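Local coordinates for protein soluble lytic murein transglycosylase (Escherichia coli, PDB 1QSA) that cleaves the glycosidic bonds between N-acetylmuramic acid and N-acetylglucosamine in peptidoglycan, leaving a 1,6-anhydro bond on the muramic acid residue, at residues A[324-329]-A[339-344]; A[296-301]-A[567-572]; A[11-16]-A[27-32]; A[1-6]-A[33-38]. All coordinates share one frame; numbering follows the deposited sequence.

Overall arrangement
Contact 4 opens at the N terminus, where the start of helix 3-18 meets the loop 33-38, but closes only after contact 3, which lies within its span. In contact 3 the same helix, one to two turns on, packs against the end of helix 22-28; the two centres are about 11 Å apart. Far along the all-helical chain, residues 296-301 pair with 567-572 in contact 2, bringing the end of helix 285-298 to a loop of the transglycosylase SLT domain. Contact 1, between helices 319-331 and 335-346, falls inside this long span and touches contact 2 through Trp324 and through the Arg301-Asp327 salt bridge. The two pairs of contacts lie about 61 to 65 Å apart, centre to centre.

Contact 1 (A[324-329]-A[339-344]); sequences WQADLL and KEILHQ
Apolar packing carries this contact, and Ala326 and Ile341 are its centre, their CA atoms 6.2 Å apart. The small Ala326 CB points at the facing helix and is met by two side chains: Ile341 CG2 at 4.0 Å and Leu342 CD2 at 3.8 Å. With Ile341 CG1 beside its own backbone N (chi1 -68°), the longer branch runs off from the alanine, and its CD1 meets Leu329 CD1 at 3.9 Å, the two side chains crossing at about a right angle. Gln325 joins at the margin through its aliphatic part: in one of its two conformers CG lies 4.2 Å from Ile341 CD1, and the bend at chi2 leads the amide away from the neighbour.

Polar interactions do not bridge the two segments; the polar side chains find partners away from the facing helix. Asp327, on the far side of its helix, forms salt bridges with Arg301 and Arg359, and His343 is hydrogen-bonded to Glu362.

The short segments approach to 8.9 Å between axes, and their directions differ by 152°. Two successive helices packed nearly antiparallel through an alanine and branched aliphatic side chains form a helical hairpin, the kind of unit from which an alpha-superhelix is built.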
loop_
_atom_site.group_PDB
_atom_site.type_symbol
_atom_site.label_atom_id
_atom_site.label_comp_id
_atom_site.label_asym_id
_atom_site.label_seq_id
_atom_site.Cartn_x
_atom_site.Cartn_y
_atom_site.Cartn_z
ATOM N N TRP A 324 26.390 1.592 5.993
ATOM C CA TRP A 324 26.821 2.216 7.251
ATOM C C TRP A 324 27.993 1.491 7.902
ATOM O O TRP A 324 28.790 2.107 8.620
ATOM C CB TRP A 324 25.635 2.480 8.184
ATOM C CG TRP A 324 24.794 3.632 7.650
ATOM C CD1 TRP A 324 23.560 3.545 7.053
ATOM C CD2 TRP A 324 25.183 5.012 7.557
ATOM N NE1 TRP A 324 23.171 4.777 6.578
ATOM C CE2 TRP A 324 24.142 5.698 6.873
ATOM C CE3 TRP A 324 26.312 5.737 7.980
ATOM C CZ2 TRP A 324 24.196 7.068 6.597
ATOM C CZ3 TRP A 324 26.365 7.111 7.706
ATOM C CH2 TRP A 324 25.308 7.760 7.018
ATOM N N GLN A 325 28.156 0.210 7.578
ATOM C CA GLN A 325 29.313 -0.540 8.082
ATOM C C GLN A 325 30.541 0.018 7.351
ATOM O O GLN A 325 31.591 0.237 7.958
ATOM C CB GLN A 325 29.165 -2.031 7.779
ATOM C CG GLN A 325 30.338 -2.874 8.283
ATOM C CD GLN A 325 30.495 -2.816 9.791
ATOM O OE1 GLN A 325 31.146 -1.916 10.331
ATOM N NE2 GLN A 325 29.894 -3.778 10.482
ATOM N N ALA A 326 30.390 0.247 6.045
ATOM C CA ALA A 326 31.456 0.812 5.226
ATOM C C ALA A 326 31.803 2.212 5.740
ATOM O O ALA A 326 32.973 2.576 5.809
ATOM C CB ALA A 326 31.020 0.879 3.779
ATOM N N ASP A 327 30.779 2.991 6.098
ATOM C CA ASP A 327 30.987 4.349 6.620
ATOM C C ASP A 327 31.850 4.328 7.895
ATOM O O ASP A 327 32.774 5.130 8.045
ATOM C CB ASP A 327 29.638 5.009 6.900
ATOM C CG ASP A 327 29.776 6.448 7.372
ATOM O OD1 ASP A 327 29.941 7.352 6.521
ATOM O OD2 ASP A 327 29.729 6.665 8.593
ATOM N N LEU A 328 31.553 3.391 8.793
ATOM C CA LEU A 328 32.320 3.240 10.036
ATOM C C LEU A 328 33.766 2.820 9.741
ATOM O O LEU A 328 34.716 3.382 10.305
ATOM C CB LEU A 328 31.677 2.183 10.930
ATOM C CG LEU A 328 30.351 2.521 11.606
ATOM C CD1 LEU A 328 29.806 1.264 12.262
ATOM C CD2 LEU A 328 30.557 3.654 12.625
ATOM N N LEU A 329 33.930 1.860 8.832
ATOM C CA LEU A 329 35.257 1.358 8.449
ATOM C C LEU A 329 36.113 2.444 7.814
ATOM O O LEU A 329 37.315 2.520 8.062
ATOM C CB LEU A 329 35.124 0.179 7.481
ATOM C CG LEU A 329 34.665 -1.139 8.111
ATOM C CD1 LEU A 329 34.278 -2.129 7.000
ATOM C CD2 LEU A 329 35.764 -1.723 9.017
ATOM N N LYS A 339 35.867 -0.025 1.003
ATOM C CA LYS A 339 35.650 0.159 -0.427
ATOM C C LYS A 339 35.230 -1.101 -1.165
ATOM O O LYS A 339 34.578 -1.018 -2.207
ATOM C CB LYS A 339 36.820 0.894 -1.085
ATOM C CG LYS A 339 36.856 2.372 -0.636
ATOM C CD LYS A 339 37.932 3.206 -1.297
ATOM C CE LYS A 339 37.965 4.611 -0.672
ATOM N NZ LYS A 339 39.062 5.444 -1.233
ATOM N N GLU A 340 35.543 -2.264 -0.600
ATOM C CA GLU A 340 35.108 -3.514 -1.216
ATOM C C GLU A 340 33.590 -3.613 -0.999
ATOM O O GLU A 340 32.853 -4.025 -1.905
ATOM C CB GLU A 340 35.841 -4.713 -0.616
ATOM C CG GLU A 340 35.399 -6.070 -1.183
ATOM C CD GLU A 340 35.448 -6.158 -2.714
ATOM O OE1 GLU A 340 36.377 -5.592 -3.341
ATOM O OE2 GLU A 340 34.546 -6.811 -3.295
ATOM N N ILE A 341 33.120 -3.197 0.180
ATOM C CA ILE A 341 31.685 -3.221 0.471
ATOM C C ILE A 341 30.970 -2.270 -0.482
ATOM O O ILE A 341 29.943 -2.624 -1.069
ATOM C CB ILE A 341 31.354 -2.796 1.937
ATOM C CG1 ILE A 341 31.871 -3.842 2.932
ATOM C CG2 ILE A 341 29.820 -2.600 2.102
ATOM C CD1 ILE A 341 31.731 -3.425 4.402
ATOM N N LEU A 342 31.515 -1.065 -0.632
ATOM C CA LEU A 342 30.944 -0.047 -1.518
ATOM C C LEU A 342 30.936 -0.541 -2.965
ATOM O O LEU A 342 29.949 -0.378 -3.671
ATOM C CB LEU A 342 31.718 1.272 -1.392
ATOM C CG LEU A 342 31.623 1.952 -0.018
ATOM C CD1 LEU A 342 32.392 3.268 -0.047
ATOM C CD2 LEU A 342 30.151 2.213 0.355
ATOM N N HIS A 343 32.021 -1.183 -3.399
ATOM C CA HIS A 343 32.079 -1.695 -4.766
ATOM C C HIS A 343 31.062 -2.818 -4.981
ATOM O O HIS A 343 30.485 -2.927 -6.063
ATOM C CB HIS A 343 33.501 -2.143 -5.130
ATOM C CG HIS A 343 34.400 -1.012 -5.532
ATOM N ND1 HIS A 343 35.676 -0.857 -5.032
ATOM C CD2 HIS A 343 34.207 0.017 -6.387
ATOM C CE1 HIS A 343 36.228 0.222 -5.561
ATOM N NE2 HIS A 343 35.355 0.770 -6.386
ATOM N N GLN A 344 30.833 -3.640 -3.957
ATOM C CA GLN A 344 29.838 -4.712 -4.068
ATOM C C GLN A 344 28.444 -4.093 -4.177
ATOM O O GLN A 344 27.604 -4.555 -4.945
ATOM C CB GLN A 344 29.912 -5.662 -2.876
ATOM C CG GLN A 344 31.047 -6.661 -2.986
ATOM C CD GLN A 344 31.018 -7.418 -4.304
ATOM O OE1 GLN A 344 30.145 -8.258 -4.535
ATOM N NE2 GLN A 344 31.959 -7.101 -5.188
#

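Contact 2 (A[296-301]-A[567-572]); sequences LGTGDR and AGRIDA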
loop_
_atom_site.group_PDB
_atom_site.type_symbol
_atom_site.label_atom_id
_atom_site.label_comp_id
_atom_site.label_asym_id
_atom_site.label_seq_id
_atom_site.Cartn_x
_atom_site.Cartn_y
_atom_site.Cartn_z
ATOM N N LEU A 296 22.129 7.506 13.959
ATOM C CA LEU A 296 22.390 8.182 12.688
ATOM C C LEU A 296 21.777 9.584 12.658
ATOM O O LEU A 296 22.367 10.529 12.132
ATOM C CB LEU A 296 21.803 7.391 11.513
ATOM C CG LEU A 296 22.577 6.153 11.061
ATOM C CD1 LEU A 296 21.793 5.445 9.947
ATOM C CD2 LEU A 296 23.973 6.532 10.573
ATOM N N GLY A 297 20.593 9.711 13.241
ATOM C CA GLY A 297 19.909 10.995 13.240
ATOM C C GLY A 297 20.492 12.040 14.176
ATOM O O GLY A 297 20.100 13.202 14.112
ATOM N N THR A 298 21.429 11.637 15.033
ATOM C CA THR A 298 22.036 12.573 15.979
ATOM C C THR A 298 23.546 12.716 15.825
ATOM O O THR A 298 24.194 13.419 16.612
ATOM C CB THR A 298 21.686 12.181 17.438
ATOM O OG1 THR A 298 22.201 10.876 17.729
ATOM C CG2 THR A 298 20.174 12.189 17.647
ATOM N N GLY A 299 24.116 12.023 14.837
ATOM C CA GLY A 299 25.555 12.106 14.606
ATOM C C GLY A 299 26.368 11.377 15.661
ATOM O O GLY A 299 27.549 11.667 15.868
ATOM N N ASP A 300 25.735 10.419 16.317
ATOM C CA ASP A 300 26.370 9.638 17.374
ATOM C C ASP A 300 27.236 8.532 16.777
ATOM O O ASP A 300 26.754 7.432 16.499
ATOM C CB ASP A 300 25.274 9.050 18.267
ATOM C CG ASP A 300 25.813 8.291 19.471
ATOM O OD1 ASP A 300 27.045 8.188 19.683
ATOM O OD2 ASP A 300 24.967 7.786 20.224
ATOM N N ARG A 301 28.527 8.811 16.627
ATOM C CA ARG A 301 29.449 7.827 16.049
ATOM C C ARG A 301 29.659 6.569 16.892
ATOM O O ARG A 301 29.616 5.456 16.356
ATOM C CB ARG A 301 30.788 8.471 15.692
ATOM C CG ARG A 301 30.659 9.681 14.780
ATOM C CD ARG A 301 29.959 9.329 13.463
ATOM N NE ARG A 301 30.822 8.493 12.630
ATOM C CZ ARG A 301 30.417 7.806 11.566
ATOM N NH1 ARG A 301 29.138 7.810 11.211
ATOM N NH2 ARG A 301 31.294 7.094 10.869
ATOM N N ALA A 567 19.508 18.848 13.722
ATOM C CA ALA A 567 20.150 20.118 14.066
ATOM C C ALA A 567 21.528 20.426 13.466
ATOM O O ALA A 567 22.390 21.006 14.145
ATOM C CB ALA A 567 20.194 20.250 15.591
ATOM N N GLY A 568 21.719 20.067 12.195
ATOM C CA GLY A 568 22.972 20.342 11.505
ATOM C C GLY A 568 24.164 19.459 11.834
ATOM O O GLY A 568 25.280 19.728 11.378
ATOM N N ARG A 569 23.917 18.372 12.561
ATOM C CA ARG A 569 24.971 17.458 12.987
ATOM C C ARG A 569 25.286 16.299 12.046
ATOM O O ARG A 569 26.304 15.628 12.225
ATOM C CB ARG A 569 24.601 16.840 14.340
ATOM C CG ARG A 569 24.558 17.818 15.519
ATOM C CD ARG A 569 24.072 17.119 16.784
ATOM N NE ARG A 569 22.666 16.714 16.702
ATOM C CZ ARG A 569 22.010 16.093 17.675
ATOM N NH1 ARG A 569 22.624 15.788 18.822
ATOM N NH2 ARG A 569 20.743 15.776 17.508
ATOM N N ILE A 570 24.438 16.062 11.047
ATOM C CA ILE A 570 24.636 14.875 10.195
ATOM C C ILE A 570 24.720 15.113 8.688
ATOM O O ILE A 570 24.531 16.235 8.214
ATOM C CB ILE A 570 23.536 13.818 10.497
ATOM C CG1 ILE A 570 22.185 14.272 9.925
ATOM C CG2 ILE A 570 23.410 13.623 12.022
ATOM C CD1 ILE A 570 20.998 13.402 10.354
ATOM N N ASP A 571 25.029 14.056 7.933
ATOM C CA ASP A 571 25.119 14.199 6.488
ATOM C C ASP A 571 23.815 13.828 5.771
ATOM O O ASP A 571 22.839 13.419 6.406
ATOM C CB ASP A 571 26.362 13.484 5.903
ATOM C CG ASP A 571 26.275 11.953 5.921
ATOM O OD1 ASP A 571 25.185 11.368 6.004
ATOM O OD2 ASP A 571 27.341 11.318 5.800
ATOM N N ALA A 572 23.797 14.025 4.455
ATOM C CA ALA A 572 22.611 13.763 3.632
ATOM C C ALA A 572 22.054 12.346 3.734
ATOM O O ALA A 572 20.835 12.152 3.867
ATOM C CB ALA A 572 22.918 14.087 2.178
#
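Ile570 turns CG1 into the position between its backbone N and carbonyl carbon (chi1 73°), which sends CG2 and CD1 into the end of helix 285-298. There CG2 sits 3.3 Å from Leu296 O and equally close to Gly299 N, while CD1 reaches Gly297 O at 3.9 Å. In Arg569 the chain bends at chi3 (-68°) and folds the guanidinium back over Thr298: Thr298 O lies 3.4 Å above one face, offset toward the rim, and Thr298 CG2 is 3.6 Å from Arg569 NH2.

Gly299 ends the helix in a Schellman motif with positive phi (73°). A side chain there would point at the loop and come tight against Arg569 O, so the close approach of the two backbones, 5.3 Å between the CA atoms of Gly299 and Ile570, suits a glycine.

No hydrogen bond crosses the contact. Arg569 instead gives NH2 to Asn565 O and NE to Ser566 O at the end of helix 556-566, and Thr298 OG1 bonds to Met294 O. The chemistry is that of an isoleucine side chain packed on a helix end and a flat cation laid over the carbonyl oxygen of Thr298, a docking by shape, perhaps aided by electrostatic attraction to that oxygen.

Contact 3 (A[11-16]-A[27-32]); sequences AQIKQA and QMMPGL. With ACT (acetate ion), chain O.
The first helical hairpin of the chain, helix 3-18 followed by helix 22-28, is held here by a small hydrophobic core centred on Ile13. Its CG1 stands anti to the backbone N (chi1 -161°), a setting that extends CD1 into the angle between Met28 and Met29: CD1 meets Met28 CB at 3.6 Å and the backbone Met29 N at 3.6 Å. The other branch is used separately, Ile13 CG2 meeting Leu32 CD1 tip to tip at 3.8 Å. Met28 and Ile13 run alongside with their ends pointing opposite ways, and Met28 curls at chi3 (77°), bringing its methyl CE back over the first helix to 4.0 Å from Gln12 CB; its sulfur passes near Ile13 CB. One isoleucine is thus gripped by Met28, Leu32 and the backbone of Met29, and no hydrogen bond links the segments. An alanine here would take away both branches and would probably leave a gap between Met28 and Leu32, with the Met28 side chain less firmly held.

Lys14, a residue further on, takes no part in this core. Its ammonium NZ donates to OXT of an acetate ion at 2.8 Å, the ion being hydrogen-bonded also to Tyr10 OH and probably derived from the crystallisation liquor.

Around the core, Val25 of helix 22-28 adds to the packing on Ile13, and Arg9 of helix 3-18 lies against Met28 and Leu32 and donates to Gly31 O. Helix 38-48 also packs on this core: Leu32 rests on its Leu41, and Met29, in one of its two conformers, on Tyr38, Leu41 and Gln45.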
loop_
_atom_site.group_PDB
_atom_site.type_symbol
_atom_site.label_atom_id
_atom_site.label_comp_id
_atom_site.label_asym_id
_atom_site.label_seq_id
_atom_site.Cartn_x
_atom_site.Cartn_y
_atom_site.Cartn_z
ATOM N N ALA A 11 -19.373 5.878 -28.043
ATOM C CA ALA A 11 -19.482 7.091 -27.231
ATOM C C ALA A 11 -20.932 7.598 -27.248
ATOM O O ALA A 11 -21.470 8.015 -26.215
ATOM C CB ALA A 11 -18.537 8.166 -27.762
ATOM N N GLN A 12 -21.582 7.495 -28.399
ATOM C CA GLN A 12 -22.957 7.968 -28.540
ATOM C C GLN A 12 -23.973 7.136 -27.768
ATOM O O GLN A 12 -24.898 7.697 -27.153
ATOM C CB GLN A 12 -23.308 8.111 -30.030
ATOM C CG GLN A 12 -22.513 9.263 -30.681
ATOM C CD GLN A 12 -22.264 9.084 -32.176
ATOM O OE1 GLN A 12 -22.624 8.064 -32.772
ATOM N NE2 GLN A 12 -21.623 10.085 -32.789
ATOM N N ILE A 13 -23.801 5.818 -27.748
ATOM C CA ILE A 13 -24.744 4.977 -27.019
ATOM C C ILE A 13 -24.608 5.211 -25.508
ATOM O O ILE A 13 -25.596 5.194 -24.788
ATOM C CB ILE A 13 -24.629 3.475 -27.401
ATOM C CG1 ILE A 13 -25.905 2.730 -27.000
ATOM C CG2 ILE A 13 -23.410 2.824 -26.748
ATOM C CD1 ILE A 13 -25.922 1.270 -27.449
ATOM N N LYS A 14 -23.391 5.476 -25.044
ATOM C CA LYS A 14 -23.158 5.740 -23.621
ATOM C C LYS A 14 -23.790 7.074 -23.229
ATOM O O LYS A 14 -24.353 7.205 -22.147
ATOM C CB LYS A 14 -21.660 5.750 -23.317
ATOM C CG LYS A 14 -21.067 4.359 -23.267
ATOM C CD LYS A 14 -19.539 4.405 -23.249
ATOM C CE LYS A 14 -18.993 5.086 -21.997
ATOM N NZ LYS A 14 -17.493 5.005 -21.967
ATOM N N GLN A 15 -23.697 8.060 -24.116
ATOM C CA GLN A 15 -24.293 9.370 -23.874
ATOM C C GLN A 15 -25.818 9.201 -23.751
ATOM O O GLN A 15 -26.431 9.758 -22.845
ATOM C CB GLN A 15 -23.949 10.313 -25.025
ATOM C CG GLN A 15 -24.560 11.709 -24.935
ATOM C CD GLN A 15 -24.175 12.577 -26.141
ATOM O OE1 GLN A 15 -24.386 12.189 -27.298
ATOM N NE2 GLN A 15 -23.606 13.747 -25.875
ATOM N N ALA A 16 -26.412 8.423 -24.655
ATOM C CA ALA A 16 -27.856 8.184 -24.625
ATOM C C ALA A 16 -28.259 7.446 -23.346
ATOM O O ALA A 16 -29.231 7.819 -22.683
ATOM C CB ALA A 16 -28.292 7.373 -25.856
ATOM N N GLN A 27 -32.047 0.708 -30.040
ATOM C CA GLN A 27 -31.808 0.707 -31.476
ATOM C C GLN A 27 -30.335 0.540 -31.829
ATOM O O GLN A 27 -30.003 -0.119 -32.811
ATOM C CB GLN A 27 -32.343 1.993 -32.109
ATOM C CG GLN A 27 -32.231 1.993 -33.626
ATOM C CD GLN A 27 -32.758 3.264 -34.257
ATOM O OE1 GLN A 27 -33.677 3.912 -33.730
ATOM N NE2 GLN A 27 -32.178 3.638 -35.392
ATOM N N MET A 28 -29.461 1.133 -31.019
ATOM C CA MET A 28 -28.021 1.087 -31.258
ATOM C C MET A 28 -27.261 -0.157 -30.802
ATOM O O MET A 28 -26.230 -0.508 -31.385
ATOM C CB MET A 28 -27.348 2.310 -30.621
ATOM C CG MET A 28 -27.690 3.641 -31.288
ATOM S SD MET A 28 -26.776 5.003 -30.537
ATOM C CE MET A 28 -25.147 4.750 -31.280
ATOM N N MET A 29 -27.748 -0.816 -29.754
ATOM C CA MET A 29 -27.052 -1.973 -29.216
ATOM C C MET A 29 -26.663 -3.076 -30.198
ATOM O O MET A 29 -25.492 -3.454 -30.258
ATOM C CB MET A 29 -27.876 -2.606 -28.086
ATOM C CG MET A 29 -27.651 -2.022 -26.712
ATOM S SD MET A 29 -26.003 -2.394 -26.099
ATOM C CE MET A 29 -26.225 -4.033 -25.396
ATOM N N PRO A 30 -27.625 -3.597 -30.991
ATOM C CA PRO A 30 -27.291 -4.669 -31.942
ATOM C C PRO A 30 -26.174 -4.335 -32.931
ATOM O O PRO A 30 -25.382 -5.209 -33.299
ATOM C CB PRO A 30 -28.615 -4.905 -32.679
ATOM C CG PRO A 30 -29.645 -4.452 -31.716
ATOM C CD PRO A 30 -29.047 -3.225 -31.097
ATOM N N GLY A 31 -26.102 -3.073 -33.350
ATOM C CA GLY A 31 -25.089 -2.660 -34.299
ATOM C C GLY A 31 -23.681 -2.598 -33.730
ATOM O O GLY A 31 -22.725 -2.406 -34.477
ATOM N N LEU A 32 -23.549 -2.727 -32.409
ATOM C CA LEU A 32 -22.232 -2.667 -31.775
ATOM C C LEU A 32 -21.653 -4.030 -31.359
ATOM O O LEU A 32 -20.602 -4.088 -30.730
ATOM C CB LEU A 32 -22.270 -1.700 -30.582
ATOM C CG LEU A 32 -22.183 -0.198 -30.923
ATOM C CD1 LEU A 32 -22.665 0.679 -29.769
ATOM C CD2 LEU A 32 -20.739 0.156 -31.288
HETATM C C ACT O . -16.515 1.775 -20.383
HETATM O O ACT O . -16.543 2.405 -19.309
HETATM O OXT ACT O . -16.872 2.282 -21.464
HETATM C CH3 ACT O . -16.004 0.342 -20.384
#

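Contact 4 (A[1-6]-A[33-38]); sequences DSLDEQ and KDYPLY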
loop_
_atom_site.group_PDB
_atom_site.type_symbol
_atom_site.label_atom_id
_atom_site.label_comp_id
_atom_site.label_asym_id
_atom_site.label_seq_id
_atom_site.Cartn_x
_atom_site.Cartn_y
_atom_site.Cartn_z
ATOM N N ASP A 1 -18.874 -0.984 -42.136
ATOM C CA ASP A 1 -18.510 -0.573 -40.742
ATOM C C ASP A 1 -16.992 -0.612 -40.565
ATOM O O ASP A 1 -16.266 -1.093 -41.436
ATOM C CB ASP A 1 -19.181 -1.507 -39.726
ATOM C CG ASP A 1 -19.400 -0.849 -38.361
ATOM O OD1 ASP A 1 -19.144 0.366 -38.209
ATOM O OD2 ASP A 1 -19.843 -1.576 -37.444
ATOM N N SER A 2 -16.513 -0.054 -39.457
ATOM C CA SER A 2 -15.094 -0.033 -39.151
ATOM C C SER A 2 -14.933 0.254 -37.672
ATOM O O SER A 2 -15.874 0.705 -37.011
ATOM C CB SER A 2 -14.372 1.075 -39.929
ATOM O OG SER A 2 -14.758 2.370 -39.472
ATOM N N LEU A 3 -13.745 -0.029 -37.157
ATOM C CA LEU A 3 -13.448 0.239 -35.753
ATOM C C LEU A 3 -13.664 1.732 -35.473
ATOM O O LEU A 3 -14.221 2.107 -34.443
ATOM C CB LEU A 3 -11.995 -0.127 -35.437
ATOM C CG LEU A 3 -11.556 0.104 -33.988
ATOM C CD1 LEU A 3 -12.396 -0.775 -33.085
ATOM C CD2 LEU A 3 -10.069 -0.224 -33.812
ATOM N N ASP A 4 -13.234 2.579 -36.402
ATOM C CA ASP A 4 -13.391 4.012 -36.226
ATOM C C ASP A 4 -14.867 4.414 -36.103
ATOM O O ASP A 4 -15.222 5.205 -35.221
ATOM C CB ASP A 4 -12.714 4.767 -37.367
ATOM C CG ASP A 4 -12.724 6.266 -37.148
ATOM O OD1 ASP A 4 -11.854 6.776 -36.407
ATOM O OD2 ASP A 4 -13.623 6.921 -37.695
ATOM N N GLU A 5 -15.730 3.865 -36.965
ATOM C CA GLU A 5 -17.164 4.180 -36.892
ATOM C C GLU A 5 -17.782 3.629 -35.609
ATOM O O GLU A 5 -18.634 4.280 -34.994
ATOM C CB GLU A 5 -17.908 3.620 -38.099
ATOM C CG GLU A 5 -17.689 4.467 -39.338
ATOM C CD GLU A 5 -18.407 3.926 -40.548
ATOM O OE1 GLU A 5 -19.618 3.609 -40.454
ATOM O OE2 GLU A 5 -17.757 3.838 -41.601
ATOM N N GLN A 6 -17.362 2.431 -35.216
ATOM C CA GLN A 6 -17.865 1.816 -33.983
ATOM C C GLN A 6 -17.526 2.685 -32.767
ATOM O O GLN A 6 -18.333 2.808 -31.832
ATOM C CB GLN A 6 -17.280 0.415 -33.810
ATOM C CG GLN A 6 -17.855 -0.579 -34.816
ATOM C CD GLN A 6 -16.998 -1.829 -34.990
ATOM O OE1 GLN A 6 -15.986 -2.011 -34.307
ATOM N NE2 GLN A 6 -17.426 -2.716 -35.887
ATOM N N LYS A 33 -22.292 -5.123 -31.775
ATOM C CA LYS A 33 -21.811 -6.459 -31.393
ATOM C C LYS A 33 -20.369 -6.761 -31.764
ATOM O O LYS A 33 -19.704 -7.521 -31.060
ATOM C CB LYS A 33 -22.718 -7.565 -31.950
ATOM C CG LYS A 33 -24.076 -7.628 -31.285
ATOM C CD LYS A 33 -24.992 -8.631 -31.991
ATOM C CE LYS A 33 -26.397 -8.582 -31.413
ATOM N NZ LYS A 33 -27.376 -9.331 -32.257
ATOM N N ASP A 34 -19.885 -6.187 -32.862
ATOM C CA ASP A 34 -18.507 -6.445 -33.287
ATOM C C ASP A 34 -17.453 -5.536 -32.655
ATOM O O ASP A 34 -16.261 -5.736 -32.876
ATOM C CB ASP A 34 -18.378 -6.380 -34.808
ATOM C CG ASP A 34 -19.069 -7.541 -35.511
ATOM O OD1 ASP A 34 -19.405 -8.560 -34.864
ATOM O OD2 ASP A 34 -19.271 -7.429 -36.732
ATOM N N TYR A 35 -17.883 -4.533 -31.894
ATOM C CA TYR A 35 -16.940 -3.622 -31.237
ATOM C C TYR A 35 -16.336 -4.336 -30.011
ATOM O O TYR A 35 -17.068 -4.989 -29.264
ATOM C CB TYR A 35 -17.671 -2.354 -30.804
ATOM C CG TYR A 35 -16.756 -1.307 -30.209
ATOM C CD1 TYR A 35 -15.691 -0.774 -30.954
ATOM C CD2 TYR A 35 -16.938 -0.852 -28.901
ATOM C CE1 TYR A 35 -14.832 0.182 -30.408
ATOM C CE2 TYR A 35 -16.091 0.101 -28.342
ATOM C CZ TYR A 35 -15.037 0.615 -29.090
ATOM O OH TYR A 35 -14.206 1.526 -28.501
ATOM N N PRO A 36 -15.001 -4.237 -29.795
ATOM C CA PRO A 36 -14.381 -4.914 -28.643
ATOM C C PRO A 36 -15.033 -4.689 -27.293
ATOM O O PRO A 36 -15.051 -5.610 -26.473
ATOM C CB PRO A 36 -12.935 -4.412 -28.665
ATOM C CG PRO A 36 -12.673 -4.243 -30.160
ATOM C CD PRO A 36 -13.977 -3.630 -30.671
ATOM N N LEU A 37 -15.562 -3.490 -27.063
ATOM C CA LEU A 37 -16.189 -3.213 -25.772
ATOM C C LEU A 37 -17.678 -3.577 -25.650
ATOM O O LEU A 37 -18.305 -3.287 -24.627
ATOM C CB LEU A 37 -15.924 -1.772 -25.322
ATOM C CG LEU A 37 -14.442 -1.351 -25.282
ATOM C CD1 LEU A 37 -14.321 0.037 -24.664
ATOM C CD2 LEU A 37 -13.593 -2.336 -24.486
ATOM N N TYR A 38 -18.230 -4.274 -26.642
ATOM C CA TYR A 38 -19.636 -4.689 -26.569
ATOM C C TYR A 38 -19.942 -5.460 -25.263
ATOM O O TYR A 38 -20.978 -5.230 -24.651
ATOM C CB TYR A 38 -20.026 -5.509 -27.803
ATOM C CG TYR A 38 -21.477 -5.901 -27.806
ATOM C CD1 TYR A 38 -22.479 -4.966 -28.095
ATOM C CD2 TYR A 38 -21.852 -7.196 -27.480
ATOM C CE1 TYR A 38 -23.834 -5.326 -28.052
ATOM C CE2 TYR A 38 -23.194 -7.569 -27.432
ATOM C CZ TYR A 38 -24.173 -6.634 -27.715
ATOM O OH TYR A 38 -25.491 -7.029 -27.635
HETATM O O HOH W 1 -14.042 -3.808 -34.677
#
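Gln6 and Tyr35 form the close-packed part of this contact. Their side chains pass each other heading in opposing senses, Gln6 CB lying 3.5 Å from Tyr35 CD1, and the amide and ring planes stand 76° apart. Gln6 OE1 comes up to the ring edge, in its plane, 3.6 Å from Tyr35 CD1. Leu3 arrives at the edge too: with CG anti to the backbone N (chi1 -180°), its CD1 reaches Tyr35 CE1 at 3.7 Å and skirts Pro36 CD. Tyr35 OH is hydrogen-bonded to Glu390 and Trp394, linking the loop after helix 22-28 to helix 383-393 and the Trp394 that follows it.

Helix 3-18 begins here with an N-cap: Ser2 OG accepts from Glu5 N at 3.1 Å. In the partner segment, a type I beta turn from Tyr35 to Tyr38 leads into helix 38-48.

The looser side lies toward Asp34, which is exposed and touches Gln6 NE2 only through CB, at 3.9 Å. NE2 donates instead to Asp1 OD2 at 3.1 Å, from above the carboxylate plane, and that oxygen also has a salt bridge to Arg9. A water donates to Gln6 OE1 at 2.7 Å and, weakly, to Asp34 O, spanning the segments where no direct hydrogen bond does. A leucine in place of Gln6 would remove both amide bonds and would probably leave the water without this acceptor and Asp1 freer to move at the chain terminus.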